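Local coordinates for protein S-adenosylmethionine dependent methyltransferase (Mesorhizobium loti, PDB 3BKW) that probably transfers a methyl group from S-adenosylmethionine to an acceptor, at residues Gly43-Val48 with Ser107-Tyr112; Ser67-Leu72 with Thr89-Glu94. All blocks are in the same frame, centred on the assembly; numbering follows the deposited sequence.

Two parallel strand pairings lie in one half of a Rossmann-like methyltransferase sheet. From the N terminus, strand 46-50 comes first; contact 1 pairs its start with strand 108-114, closing a loop of 58 residues. Inside that loop the chain runs through helix 56-63 to strand 68-73, then through helix 76-84 to strand 91-95, where contact 2 closes a shorter loop of 16 residues. Contact 2 is thus nested within contact 1. Strands 46-50 and 68-73 are themselves neighbours, probably hydrogen-bonded through Ile47 to Tyr68 and Leu70, so the contacts together join four adjacent strands in the order 91-95, 68-73, 46-50, 108-114.

Contact 1 (Gly43-Val48 with Ser107-Tyr112); sequences GGLRIV and SFDLAY. With EDO (1,2-ethanediol), chain F.
Arg46-Val48 and Leu110-Tyr112 run parallel, their axes approaching to 4.8 Å and making an angle of 25°, with Ile47 bridged to Leu110 and Val48 to Ala111. This is the pairing of the first and fourth strands of the Rossmann-like methyltransferase sheet, where the chain order switches from one half of the sheet to the other. Val48 N donates to Leu110 O, and Tyr112 N to Val48 O. At the entry the ladder is irregular: Arg46 O accepts from both Asp109 N (2.8 Å) and Leu110 N (3.2 Å) as the chain turns a corner at Asp109.

That corner directs the carboxylate of Asp109 at Arg46, which holds it side-on with two nitrogens. Arg46 NE bonds OD2 of Asp109, while Arg46 NH2 forms a salt bridge to OD1 of Asp109 at 3.1 Å. Both oxygens lie close to the guanidinium plane yet are met from above the carboxylate plane, the two planes being 52° apart. A bend at chi3 (-65°) folds the arginine back toward the aspartate, and Ser135 OG gives NH2 a further partner. Asp109 OD1 also accepts from O1 of a 1,2-ethanediol (2.6 Å), probably left by the crystallisation liquor. The backbone of Ser107 and Phe108 passes over one guanidinium face.

Farther along, Val48 CB sits over the centre of the Phe108 ring in a CH-pi contact, 3.8 Å from the centroid. Val48 CG1 meets Ala111 CB on the same face of the sheet. Ile47 and Leu110 lie side by side on the other face, Ile47 CD1 against Leu110 CD2, while Leu45 CD2 packs against Asp109 CB. Asp109 OD2, which takes a hydrogen bond from a water shared with Gly44 O, meets Arg46 N with its anti lone pair in a nearly straight bond of 2.9 Å.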
# COMPACT_ATOMS: atom_id res chain seq x y z
N GLY A 43 -1.19 -14.96 -23.32
CA GLY A 43 -1.35 -15.45 -24.67
C GLY A 43 -1.48 -14.32 -25.68
O GLY A 43 -2.33 -13.44 -25.53
N GLY A 44 -0.58 -14.33 -26.66
CA GLY A 44 -0.55 -13.36 -27.73
C GLY A 44 0.06 -12.01 -27.39
O GLY A 44 0.12 -11.13 -28.26
N LEU A 45 0.56 -11.84 -26.15
CA LEU A 45 1.08 -10.54 -25.73
C LEU A 45 2.54 -10.32 -26.09
O LEU A 45 3.31 -11.27 -26.23
CB LEU A 45 0.94 -10.33 -24.21
CG LEU A 45 -0.45 -10.38 -23.57
CD1 LEU A 45 -0.34 -9.87 -22.12
CD2 LEU A 45 -1.49 -9.58 -24.37
N ARG A 46 2.87 -9.04 -26.21
CA ARG A 46 4.24 -8.57 -26.38
C ARG A 46 4.65 -8.22 -24.95
O ARG A 46 3.97 -7.42 -24.29
CB ARG A 46 4.27 -7.35 -27.26
CG ARG A 46 3.71 -7.60 -28.67
CD ARG A 46 3.51 -6.29 -29.38
NE ARG A 46 2.47 -5.52 -28.70
CZ ARG A 46 2.25 -4.21 -28.86
NH1 ARG A 46 2.96 -3.47 -29.71
NH2 ARG A 46 1.29 -3.64 -28.15
N ILE A 47 5.74 -8.82 -24.49
CA ILE A 47 6.17 -8.71 -23.09
C ILE A 47 7.62 -8.29 -22.96
O ILE A 47 8.47 -8.74 -23.74
CB ILE A 47 6.00 -10.08 -22.38
CG1 ILE A 47 4.56 -10.61 -22.53
CG2 ILE A 47 6.38 -9.98 -20.88
CD1 ILE A 47 4.30 -11.99 -21.92
N VAL A 48 7.91 -7.42 -21.98
CA VAL A 48 9.28 -7.07 -21.64
C VAL A 48 9.53 -7.51 -20.19
O VAL A 48 8.69 -7.24 -19.32
CB VAL A 48 9.63 -5.58 -21.89
CG1 VAL A 48 8.73 -4.62 -21.10
CG2 VAL A 48 11.12 -5.32 -21.58
N SER A 107 5.04 -0.43 -27.59
CA SER A 107 5.60 -1.70 -28.08
C SER A 107 5.35 -2.95 -27.25
O SER A 107 5.70 -4.07 -27.70
CB SER A 107 7.10 -1.51 -28.28
OG SER A 107 7.31 -0.61 -29.35
N PHE A 108 4.75 -2.80 -26.07
CA PHE A 108 4.48 -3.93 -25.18
C PHE A 108 3.11 -3.87 -24.57
O PHE A 108 2.56 -2.81 -24.35
CB PHE A 108 5.56 -4.01 -24.08
CG PHE A 108 6.92 -4.18 -24.64
CD1 PHE A 108 7.37 -5.44 -25.01
CD2 PHE A 108 7.74 -3.07 -24.86
CE1 PHE A 108 8.63 -5.60 -25.57
CE2 PHE A 108 9.00 -3.23 -25.40
CZ PHE A 108 9.44 -4.50 -25.76
N ASP A 109 2.54 -5.04 -24.31
CA ASP A 109 1.26 -5.18 -23.64
C ASP A 109 1.46 -5.42 -22.14
O ASP A 109 0.55 -5.17 -21.35
CB ASP A 109 0.49 -6.36 -24.23
CG ASP A 109 0.28 -6.21 -25.70
OD1 ASP A 109 -0.41 -5.24 -26.07
OD2 ASP A 109 0.82 -7.03 -26.47
N LEU A 110 2.62 -5.97 -21.77
CA LEU A 110 2.95 -6.29 -20.39
C LEU A 110 4.41 -6.04 -20.11
O LEU A 110 5.25 -6.45 -20.90
CB LEU A 110 2.66 -7.79 -20.12
CG LEU A 110 3.08 -8.42 -18.78
CD1 LEU A 110 2.39 -7.71 -17.61
CD2 LEU A 110 2.83 -9.92 -18.78
N ALA A 111 4.69 -5.37 -19.00
CA ALA A 111 6.03 -5.23 -18.47
C ALA A 111 6.06 -6.02 -17.15
O ALA A 111 5.16 -5.88 -16.31
CB ALA A 111 6.41 -3.78 -18.26
N TYR A 112 7.04 -6.89 -17.01
CA TYR A 112 7.25 -7.72 -15.83
C TYR A 112 8.62 -7.49 -15.25
O TYR A 112 9.56 -7.29 -15.98
CB TYR A 112 7.12 -9.18 -16.21
CG TYR A 112 7.44 -10.20 -15.12
CD1 TYR A 112 6.44 -10.63 -14.24
CD2 TYR A 112 8.74 -10.72 -14.95
CE1 TYR A 112 6.72 -11.58 -13.23
CE2 TYR A 112 9.02 -11.67 -13.95
CZ TYR A 112 8.01 -12.10 -13.10
OH TYR A 112 8.34 -13.05 -12.13
C1 EDO F . -2.50 -3.81 -23.85
O1 EDO F . -2.32 -3.73 -25.25
C2 EDO F . -3.67 -4.74 -23.55
O2 EDO F . -3.29 -6.12 -23.75
O HOH W 1 -0.26 -8.24 -28.83

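Contact 2 (Ser67-Leu72 with Thr89-Glu94); sequences SYVLGL and TGITYE
Tyr68 meets Thr92 at the edge of its ring, where CE1 lies 3.5 Å from Thr92 OG1. With CG anti to the backbone N (chi1 172°), the ring reaches across obliquely although its CB points away from the other strand. Next, Val69 begins the parallel ladder: its N donates to Gly90 O (2.9 Å), and its O accepts from Thr92 N. Its side chain shares a face of the sheet with Ile91, and CB of Val69 and CG1 of Ile91 approach to 4.2 Å; helix 56-63 touches both residues.

Leu70 turns to the other face. Its CD1 touches both CG2 of Thr92 and CG of Glu94, 3.9 Å from each, and the glutamate side chain crosses the leucine at a slant. Gly71 N then donates to Thr92 O (2.8 Å), and Gly71 O accepts from Glu94 N. Having no side chain, Gly71 leaves room for the ring of Tyr93, whose CD1 comes to 4.0 Å from Gly71 CA. Leu72, the last residue of the segment, lies side by side with Glu94, its CD2 3.8 Å from Glu94 CB.

Four bonds at alternate residues, with CA-H...O contacts between them, make a regular parallel pair. Strand 68-73, helix 76-84 and strand 91-95 form the beta-alpha-beta crossover characteristic of the Rossmann-like methyltransferase fold, with strand 91-95 at the sheet's edge within this chain.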
# COMPACT_ATOMS: atom_id res chain seq x y z
N SER A 67 3.40 -13.71 -27.74
CA SER A 67 3.81 -13.50 -29.14
C SER A 67 5.26 -13.08 -29.24
O SER A 67 5.95 -13.49 -30.18
CB SER A 67 2.91 -12.47 -29.87
OG SER A 67 3.02 -11.18 -29.32
N TYR A 68 5.73 -12.29 -28.28
CA TYR A 68 7.09 -11.78 -28.27
C TYR A 68 7.52 -11.44 -26.85
O TYR A 68 6.74 -10.85 -26.11
CB TYR A 68 7.17 -10.54 -29.16
CG TYR A 68 8.49 -9.79 -29.08
CD1 TYR A 68 9.67 -10.41 -29.48
CD2 TYR A 68 8.56 -8.47 -28.62
CE1 TYR A 68 10.91 -9.74 -29.41
CE2 TYR A 68 9.80 -7.77 -28.56
CZ TYR A 68 10.96 -8.43 -28.96
OH TYR A 68 12.18 -7.79 -28.91
N VAL A 69 8.74 -11.84 -26.49
CA VAL A 69 9.32 -11.55 -25.17
C VAL A 69 10.70 -10.93 -25.36
O VAL A 69 11.54 -11.47 -26.07
CB VAL A 69 9.44 -12.81 -24.27
CG1 VAL A 69 9.94 -12.41 -22.87
CG2 VAL A 69 8.09 -13.51 -24.14
N LEU A 70 10.91 -9.76 -24.74
CA LEU A 70 12.21 -9.07 -24.71
C LEU A 70 12.69 -9.18 -23.26
O LEU A 70 12.05 -8.63 -22.35
CB LEU A 70 12.08 -7.60 -25.11
CG LEU A 70 13.36 -6.75 -24.98
CD1 LEU A 70 14.53 -7.29 -25.85
CD2 LEU A 70 13.05 -5.30 -25.33
N GLY A 71 13.78 -9.90 -23.06
CA GLY A 71 14.39 -10.07 -21.74
C GLY A 71 15.59 -9.15 -21.64
O GLY A 71 16.49 -9.23 -22.48
N LEU A 72 15.61 -8.29 -20.63
CA LEU A 72 16.69 -7.34 -20.41
C LEU A 72 17.42 -7.58 -19.09
O LEU A 72 16.78 -7.76 -18.06
CB LEU A 72 16.14 -5.92 -20.40
CG LEU A 72 15.37 -5.48 -21.65
CD1 LEU A 72 14.95 -3.99 -21.48
CD2 LEU A 72 16.18 -5.68 -22.91
N THR A 89 12.98 -19.07 -31.41
CA THR A 89 12.20 -17.88 -31.81
C THR A 89 11.22 -17.42 -30.73
O THR A 89 10.79 -18.20 -29.88
CB THR A 89 11.39 -18.06 -33.13
OG1 THR A 89 10.30 -18.98 -32.92
CG2 THR A 89 12.29 -18.55 -34.25
N GLY A 90 10.90 -16.13 -30.79
CA GLY A 90 9.94 -15.51 -29.89
C GLY A 90 10.49 -14.81 -28.67
O GLY A 90 9.75 -14.02 -28.07
N ILE A 91 11.75 -15.10 -28.28
CA ILE A 91 12.40 -14.46 -27.15
C ILE A 91 13.71 -13.81 -27.60
O ILE A 91 14.58 -14.50 -28.15
CB ILE A 91 12.74 -15.43 -25.99
CG1 ILE A 91 11.50 -16.24 -25.57
CG2 ILE A 91 13.30 -14.62 -24.80
CD1 ILE A 91 11.77 -17.19 -24.40
N THR A 92 13.83 -12.51 -27.38
CA THR A 92 15.04 -11.73 -27.66
C THR A 92 15.63 -11.31 -26.33
O THR A 92 14.89 -10.85 -25.46
CB THR A 92 14.73 -10.48 -28.50
OG1 THR A 92 14.23 -10.89 -29.77
CG2 THR A 92 15.98 -9.59 -28.69
N TYR A 93 16.95 -11.48 -26.17
CA TYR A 93 17.67 -11.03 -24.97
C TYR A 93 18.61 -9.92 -25.36
O TYR A 93 19.30 -10.03 -26.36
CB TYR A 93 18.45 -12.17 -24.33
CG TYR A 93 17.57 -13.22 -23.71
CD1 TYR A 93 16.97 -13.02 -22.46
CD2 TYR A 93 17.29 -14.41 -24.38
CE1 TYR A 93 16.14 -14.00 -21.88
CE2 TYR A 93 16.46 -15.39 -23.82
CZ TYR A 93 15.90 -15.18 -22.57
OH TYR A 93 15.09 -16.15 -22.00
N GLU A 94 18.59 -8.83 -24.60
CA GLU A 94 19.47 -7.68 -24.86
C GLU A 94 20.02 -7.16 -23.56
O GLU A 94 19.33 -7.15 -22.54
CB GLU A 94 18.74 -6.55 -25.57
CG GLU A 94 18.24 -6.89 -26.97
CD GLU A 94 17.59 -5.70 -27.68
OE1 GLU A 94 17.39 -4.64 -27.05
OE2 GLU A 94 17.25 -5.83 -28.88